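ATP grasp ligase (Microcystis aeruginosa MRC, PDB 5IG9) probably closes the ester (lactone) rings of microviridin precursor peptides, spending ATP to activate side-chain carboxylates as ATP-grasp ligases do. Local coordinates at residues 44-47 and 48-52; 102-105 and 106-110; 156-160 and 161-165. All blocks are in the same frame, centred on the assembly; numbering follows the deposited sequence.

Contacts 1 and 2 come first along the chain and lie in the MvdD pre-ATP-grasp region, their centres about 13 Å apart; contact 3 follows across the molecule, its centre about 56 Å from that of contact 1 and about 45 Å from that of contact 2. Strand 42-47 of contact 1 packs on helix 87-107 of contact 2, where Leu45 CD2 lies 3.6 Å from Met104 CG. Contact 3 joins helix 148-157 to strand 163-166, in an antiparallel sheet that also contains strand 142-145. Contacts 1 and 2 both touch the second subunit. There strand 42-47 pairs with a strand, probably 142-145, so one sheet crosses the interface, and the partner's strand 163-166 probably lies further along it.

Contact 1. Residues 44-47 and 48-52; sequences DLYS and GGQKG
Tyr46, next to last in strand 42-47, lies against the loop that follows, its ring packed on Lys51. CG stands anti to the carbonyl carbon (chi1 -67°), which sends the ring along the inner side of the returning chain. At its root, CB meets Lys51 O at 3.1 Å and Gln50 CB at 3.7 Å. The two ortho carbons diverge: CD2 meets Gln50 CB at 3.6 Å, whereas CD1 turns to the backbone beyond, 3.7 Å from Gly52 O. Over the Tyr46 ring sits Lys51 CB, 4.2 Å from the centroid and 7° off the normal, a CH-pi contact centred on one face. The lysine then runs alongside the tyrosine in the same direction, its chain bent at chi3 (-76°). Its CE comes within 3.5 Å of Tyr46 OH, so the phenol end is flanked by methylene carbon. No hydrogen bond crosses between the two segments; they meet by packing. Gly48, with positive phi, turns the chain away from the strand, and Gln50 CG passes 3.6 Å from Ser47 O. Asp44 bonds to Ser145 and Asn147 of the second subunit, and residues 44-47 pair antiparallel with a strand there. This is the loop of a beta-hairpin joining strands 42-47 and 54-57, with a tyrosine-lysine face contact across it, where the outermost strand of this chain's sheet is continued by a strand of the second subunit.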
loop_
_atom_site.group_PDB
_atom_site.type_symbol
_atom_site.label_atom_id
_atom_site.label_comp_id
_atom_site.label_asym_id
_atom_site.label_seq_id
_atom_site.Cartn_x
_atom_site.Cartn_y
_atom_site.Cartn_z
ATOM N N ASP A 44 -8.676 -20.315 5.151
ATOM C CA ASP A 44 -8.394 -21.177 4.009
ATOM C C ASP A 44 -8.876 -20.476 2.749
ATOM O O ASP A 44 -10.065 -20.161 2.629
ATOM C CB ASP A 44 -9.067 -22.541 4.165
ATOM C CG ASP A 44 -8.554 -23.302 5.364
ATOM O OD1 ASP A 44 -7.356 -23.162 5.687
ATOM O OD2 ASP A 44 -9.350 -24.036 5.988
ATOM N N LEU A 45 -7.954 -20.237 1.816
ATOM C CA LEU A 45 -8.222 -19.476 0.601
ATOM C C LEU A 45 -7.932 -20.357 -0.605
ATOM O O LEU A 45 -6.769 -20.650 -0.898
ATOM C CB LEU A 45 -7.381 -18.202 0.564
ATOM C CG LEU A 45 -7.534 -17.325 1.802
ATOM C CD1 LEU A 45 -6.607 -16.126 1.722
ATOM C CD2 LEU A 45 -8.977 -16.893 1.954
ATOM N N TYR A 46 -8.984 -20.768 -1.302
ATOM C CA TYR A 46 -8.875 -21.663 -2.444
ATOM C C TYR A 46 -9.015 -20.876 -3.741
ATOM O O TYR A 46 -9.881 -20.009 -3.864
ATOM C CB TYR A 46 -9.943 -22.756 -2.379
ATOM C CG TYR A 46 -9.764 -23.727 -1.234
ATOM C CD1 TYR A 46 -10.293 -23.462 0.022
ATOM C CD2 TYR A 46 -9.070 -24.914 -1.416
ATOM C CE1 TYR A 46 -10.131 -24.354 1.069
ATOM C CE2 TYR A 46 -8.904 -25.810 -0.381
ATOM C CZ TYR A 46 -9.434 -25.529 0.858
ATOM O OH TYR A 46 -9.261 -26.429 1.885
ATOM N N SER A 47 -8.161 -21.187 -4.708
ATOM C CA SER A 47 -8.166 -20.547 -6.015
ATOM C C SER A 47 -8.362 -21.609 -7.084
ATOM O O SER A 47 -7.594 -22.573 -7.155
ATOM C CB SER A 47 -6.872 -19.764 -6.250
ATOM O OG SER A 47 -6.926 -18.484 -5.646
ATOM N N GLY A 48 -9.392 -21.425 -7.913
ATOM C CA GLY A 48 -9.751 -22.389 -8.938
ATOM C C GLY A 48 -11.153 -22.935 -8.723
ATOM O O GLY A 48 -12.036 -22.220 -8.237
ATOM N N GLY A 49 -11.336 -24.203 -9.082
ATOM C CA GLY A 49 -12.580 -24.893 -8.815
ATOM C C GLY A 49 -12.467 -25.801 -7.609
ATOM O O GLY A 49 -12.890 -26.961 -7.640
ATOM N N GLN A 50 -11.894 -25.272 -6.537
ATOM C CA GLN A 50 -11.614 -26.037 -5.337
ATOM C C GLN A 50 -12.786 -25.897 -4.363
ATOM O O GLN A 50 -13.899 -25.530 -4.757
ATOM C CB GLN A 50 -10.290 -25.555 -4.739
ATOM C CG GLN A 50 -9.137 -25.488 -5.731
ATOM C CD GLN A 50 -8.714 -26.856 -6.231
ATOM O OE1 GLN A 50 -8.774 -27.844 -5.500
ATOM N NE2 GLN A 50 -8.287 -26.919 -7.489
ATOM N N LYS A 51 -12.545 -26.193 -3.090
ATOM C CA LYS A 51 -13.546 -25.951 -2.067
ATOM C C LYS A 51 -13.712 -24.449 -1.835
ATOM O O LYS A 51 -12.963 -23.620 -2.363
ATOM C CB LYS A 51 -13.169 -26.662 -0.766
ATOM C CG LYS A 51 -13.316 -28.177 -0.825
ATOM C CD LYS A 51 -13.104 -28.829 0.535
ATOM C CE LYS A 51 -11.631 -28.881 0.911
ATOM N NZ LYS A 51 -11.404 -29.606 2.194
ATOM N N GLY A 52 -14.721 -24.105 -1.038
ATOM C CA GLY A 52 -14.992 -22.708 -0.747
ATOM C C GLY A 52 -14.044 -22.168 0.317
ATOM O O GLY A 52 -13.745 -22.826 1.306
#

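Contact 2. Residues 102-105 and 106-110; sequences RGMI and ASLSG
Ser107 reaches back one helical turn to Gly103, whose carbonyl oxygen takes two bonds from it. OG approaches at 2.8 Å, the C=O...OG angle 155°, while Ser107 N gives Gly103 O a weak bond of 3.1 Å. With OG beside the backbone N (chi1 -58°), the hydroxyl and its own amide converge on one acceptor. One step earlier the bonding is plainly alpha-helical: Ala106 N donates to Arg102 O at 2.9 Å with a fairly straight N-H (159°). Beyond it the helix tightens. Ser107 N also reaches Met104 O at 3.3 Å, and Leu108 N divides between Ile105 O at 3.3 Å and, weakly, Met104 O at 3.2 Å. The bonds spanning three residues meet their carbonyls from above the plane, as in a 3-10-like last turn. Leu108 then leaves helical geometry, its CG lying against Met104 O. Two later carbonyls are satisfied from outside: Leu108 O accepts from His112 NE2, and Ser107 O from Gln130 NE2 of the second subunit. Arg102 is salt-bridged to Asp120. In the beta-alpha-beta unit 69-72, 87-107, 111-113, Ile105 and Leu108 face strands 69-72 and 3-7, Met104 packs on strand 42-47, and Ile105 also meets Ile116 of helix 116-122.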
loop_
_atom_site.group_PDB
_atom_site.type_symbol
_atom_site.label_atom_id
_atom_site.label_comp_id
_atom_site.label_asym_id
_atom_site.label_seq_id
_atom_site.Cartn_x
_atom_site.Cartn_y
_atom_site.Cartn_z
ATOM N N ARG A 102 -4.845 -9.437 2.480
ATOM C CA ARG A 102 -5.138 -8.432 1.462
ATOM C C ARG A 102 -5.631 -9.079 0.178
ATOM O O ARG A 102 -6.553 -8.569 -0.468
ATOM C CB ARG A 102 -3.899 -7.583 1.182
ATOM C CG ARG A 102 -3.620 -6.527 2.228
ATOM C CD ARG A 102 -2.322 -5.803 1.933
ATOM N NE ARG A 102 -2.350 -5.096 0.654
ATOM C CZ ARG A 102 -2.695 -3.820 0.512
ATOM N NH1 ARG A 102 -3.049 -3.107 1.572
ATOM N NH2 ARG A 102 -2.689 -3.258 -0.688
ATOM N N GLY A 103 -5.023 -10.198 -0.216
ATOM C CA GLY A 103 -5.470 -10.890 -1.413
ATOM C C GLY A 103 -6.860 -11.472 -1.254
ATOM O O GLY A 103 -7.653 -11.482 -2.200
ATOM N N MET A 104 -7.173 -11.972 -0.056
ATOM C CA MET A 104 -8.521 -12.452 0.221
ATOM C C MET A 104 -9.541 -11.335 0.051
ATOM O O MET A 104 -10.557 -11.504 -0.632
ATOM C CB MET A 104 -8.593 -13.027 1.633
ATOM C CG MET A 104 -9.999 -13.420 2.043
ATOM S SD MET A 104 -10.130 -13.893 3.775
ATOM C CE MET A 104 -10.333 -12.291 4.549
ATOM N N ILE A 105 -9.285 -10.183 0.673
ATOM C CA ILE A 105 -10.236 -9.075 0.614
ATOM C C ILE A 105 -10.383 -8.570 -0.814
ATOM O O ILE A 105 -11.496 -8.303 -1.284
ATOM C CB ILE A 105 -9.801 -7.947 1.566
ATOM C CG1 ILE A 105 -9.751 -8.467 2.999
ATOM C CG2 ILE A 105 -10.736 -6.752 1.448
ATOM C CD1 ILE A 105 -9.089 -7.518 3.962
ATOM N N ALA A 106 -9.266 -8.443 -1.532
ATOM C CA ALA A 106 -9.304 -7.912 -2.889
ATOM C C ALA A 106 -9.984 -8.855 -3.870
ATOM O O ALA A 106 -10.423 -8.408 -4.935
ATOM C CB ALA A 106 -7.887 -7.601 -3.366
ATOM N N SER A 107 -10.080 -10.145 -3.546
ATOM C CA SER A 107 -10.735 -11.105 -4.424
ATOM C C SER A 107 -12.224 -11.244 -4.144
ATOM O O SER A 107 -12.962 -11.711 -5.017
ATOM C CB SER A 107 -10.067 -12.476 -4.300
ATOM O OG SER A 107 -8.688 -12.394 -4.612
ATOM N N LEU A 108 -12.677 -10.850 -2.958
ATOM C CA LEU A 108 -14.087 -10.962 -2.615
ATOM C C LEU A 108 -14.923 -10.000 -3.444
ATOM O O LEU A 108 -14.552 -8.839 -3.646
ATOM C CB LEU A 108 -14.296 -10.679 -1.130
ATOM C CG LEU A 108 -13.722 -11.692 -0.142
ATOM C CD1 LEU A 108 -13.724 -11.106 1.258
ATOM C CD2 LEU A 108 -14.518 -12.985 -0.181
ATOM N N SER A 109 -16.063 -10.486 -3.924
ATOM C CA SER A 109 -17.012 -9.643 -4.630
ATOM C C SER A 109 -17.958 -9.009 -3.609
ATOM O O SER A 109 -17.735 -9.074 -2.397
ATOM C CB SER A 109 -17.754 -10.451 -5.691
ATOM O OG SER A 109 -18.623 -11.399 -5.103
ATOM N N GLY A 110 -19.028 -8.388 -4.082
ATOM C CA GLY A 110 -19.922 -7.685 -3.197
ATOM C C GLY A 110 -19.495 -6.247 -2.980
ATOM O O GLY A 110 -18.630 -5.701 -3.669
#

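Contact 3. Residues 156-160 and 161-165; sequences QEFEA and TGIVT
Phe158 and Ile163 meet through their aliphatic parts, Phe158 CB lying 3.6 Å from Ile163 CG2. That methyl approaches the phenyl group obliquely. Ile163 places CG2 beside its backbone N and anti to its carbonyl carbon, with CG1 in the remaining position between them (chi1 67°); CG2 is the branch that reaches back to Phe158, the first residue past the helix. Phe158 CG is likewise anti to its carbonyl carbon, and the ring extends beyond the beta-carbon toward helix 148-157, so CB rather than the ring tip makes the contact. Next to this pair, Gly162 N donates to Phe158 O across 2.8 Å, but the N-H...O angle of 128° makes the bond weak. It closes, loosely, an alpha-turn. Glu159, Ala160 and Thr161 have helical backbone angles within it, and together they carry the chain round before the strand begins. Entry to the turn is marked by a weak bond from Glu159 N to Gln156 O, and by Phe158, the first residue to leave helical geometry. Exit falls at Gly162, where positive phi with an extended psi takes the chain out of the turn into the strand.

Outside the turn, Thr161 OG1 is bonded to Asn209 O, tying the corner to the residue just after strand 204-208 of the same chain, and the backbone of Gly162 is bonded to Asn209 as well. Phe154 backs both apolar residues: its ring meets that of Phe158 with planes at about 60°, and it also touches Ile163. The turn thus links the end of helix 148-157 to strand 163-166, which lies between strands 204-208 and 186-187 in an antiparallel sheet, with Ile163 touching Ala155 of the helix as well as Phe206 of strand 204-208.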
loop_
_atom_site.group_PDB
_atom_site.type_symbol
_atom_site.label_atom_id
_atom_site.label_comp_id
_atom_site.label_asym_id
_atom_site.label_seq_id
_atom_site.Cartn_x
_atom_site.Cartn_y
_atom_site.Cartn_z
ATOM N N GLN A 156 10.826 30.547 6.590
ATOM C CA GLN A 156 11.013 31.994 6.582
ATOM C C GLN A 156 9.823 32.713 5.959
ATOM O O GLN A 156 9.388 33.753 6.467
ATOM C CB GLN A 156 12.304 32.358 5.850
ATOM C CG GLN A 156 13.561 32.245 6.695
ATOM C CD GLN A 156 14.821 32.511 5.890
ATOM O OE1 GLN A 156 14.792 32.530 4.658
ATOM N NE2 GLN A 156 15.934 32.716 6.582
ATOM N N GLU A 157 9.280 32.187 4.859
ATOM C CA GLU A 157 8.184 32.900 4.210
ATOM C C GLU A 157 6.898 32.821 5.025
ATOM O O GLU A 157 6.013 33.666 4.861
ATOM C CB GLU A 157 7.961 32.362 2.799
ATOM C CG GLU A 157 7.401 30.958 2.753
ATOM C CD GLU A 157 7.220 30.441 1.335
ATOM O OE1 GLU A 157 8.048 30.780 0.463
ATOM O OE2 GLU A 157 6.244 29.693 1.092
ATOM N N PHE A 158 6.777 31.828 5.904
ATOM C CA PHE A 158 5.656 31.704 6.830
ATOM C C PHE A 158 6.093 32.011 8.259
ATOM O O PHE A 158 5.672 31.353 9.210
ATOM C CB PHE A 158 5.033 30.310 6.756
ATOM C CG PHE A 158 4.407 29.988 5.425
ATOM C CD1 PHE A 158 3.212 30.574 5.050
ATOM C CD2 PHE A 158 5.002 29.081 4.561
ATOM C CE1 PHE A 158 2.630 30.280 3.839
ATOM C CE2 PHE A 158 4.421 28.781 3.344
ATOM C CZ PHE A 158 3.231 29.382 2.985
ATOM N N GLU A 159 6.952 33.021 8.425
ATOM C CA GLU A 159 7.482 33.327 9.750
ATOM C C GLU A 159 6.424 33.963 10.642
ATOM O O GLU A 159 6.411 33.727 11.855
ATOM C CB GLU A 159 8.698 34.247 9.634
ATOM C CG GLU A 159 9.461 34.453 10.935
ATOM C CD GLU A 159 10.636 35.398 10.773
ATOM O OE1 GLU A 159 10.712 36.394 11.524
ATOM O OE2 GLU A 159 11.481 35.150 9.887
ATOM N N ALA A 160 5.532 34.772 10.064
ATOM C CA ALA A 160 4.556 35.500 10.870
ATOM C C ALA A 160 3.664 34.545 11.656
ATOM O O ALA A 160 3.501 34.691 12.872
ATOM C CB ALA A 160 3.717 36.414 9.978
ATOM N N THR A 161 3.089 33.553 10.977
ATOM C CA THR A 161 2.223 32.578 11.627
ATOM C C THR A 161 2.961 31.317 12.056
ATOM O O THR A 161 2.432 30.556 12.876
ATOM C CB THR A 161 1.067 32.186 10.700
ATOM O OG1 THR A 161 1.586 31.510 9.552
ATOM C CG2 THR A 161 0.300 33.414 10.248
ATOM N N GLY A 162 4.161 31.079 11.532
ATOM C CA GLY A 162 4.924 29.900 11.872
ATOM C C GLY A 162 4.572 28.716 10.993
ATOM O O GLY A 162 3.670 28.759 10.157
ATOM N N ILE A 163 5.324 27.634 11.178
ATOM C CA ILE A 163 5.030 26.374 10.512
ATOM C C ILE A 163 5.075 25.254 11.540
ATOM O O ILE A 163 5.671 25.381 12.613
ATOM C CB ILE A 163 5.999 26.064 9.352
ATOM C CG1 ILE A 163 7.402 25.813 9.895
ATOM C CG2 ILE A 163 5.995 27.191 8.327
ATOM C CD1 ILE A 163 8.314 25.127 8.918
ATOM N N VAL A 164 4.422 24.149 11.202
ATOM C CA VAL A 164 4.496 22.935 11.993
ATOM C C VAL A 164 5.221 21.874 11.174
ATOM O O VAL A 164 5.568 22.078 10.010
ATOM C CB VAL A 164 3.106 22.441 12.439
ATOM C CG1 VAL A 164 2.480 23.424 13.419
ATOM C CG2 VAL A 164 2.203 22.229 11.231
ATOM N N THR A 165 5.463 20.732 11.805
ATOM C CA THR A 165 5.994 19.565 11.121
ATOM C C THR A 165 5.220 18.332 11.561
ATOM O O THR A 165 4.654 18.289 12.659
ATOM C CB THR A 165 7.492 19.365 11.388
ATOM O OG1 THR A 165 8.011 18.399 10.469
ATOM C CG2 THR A 165 7.726 18.874 12.807
#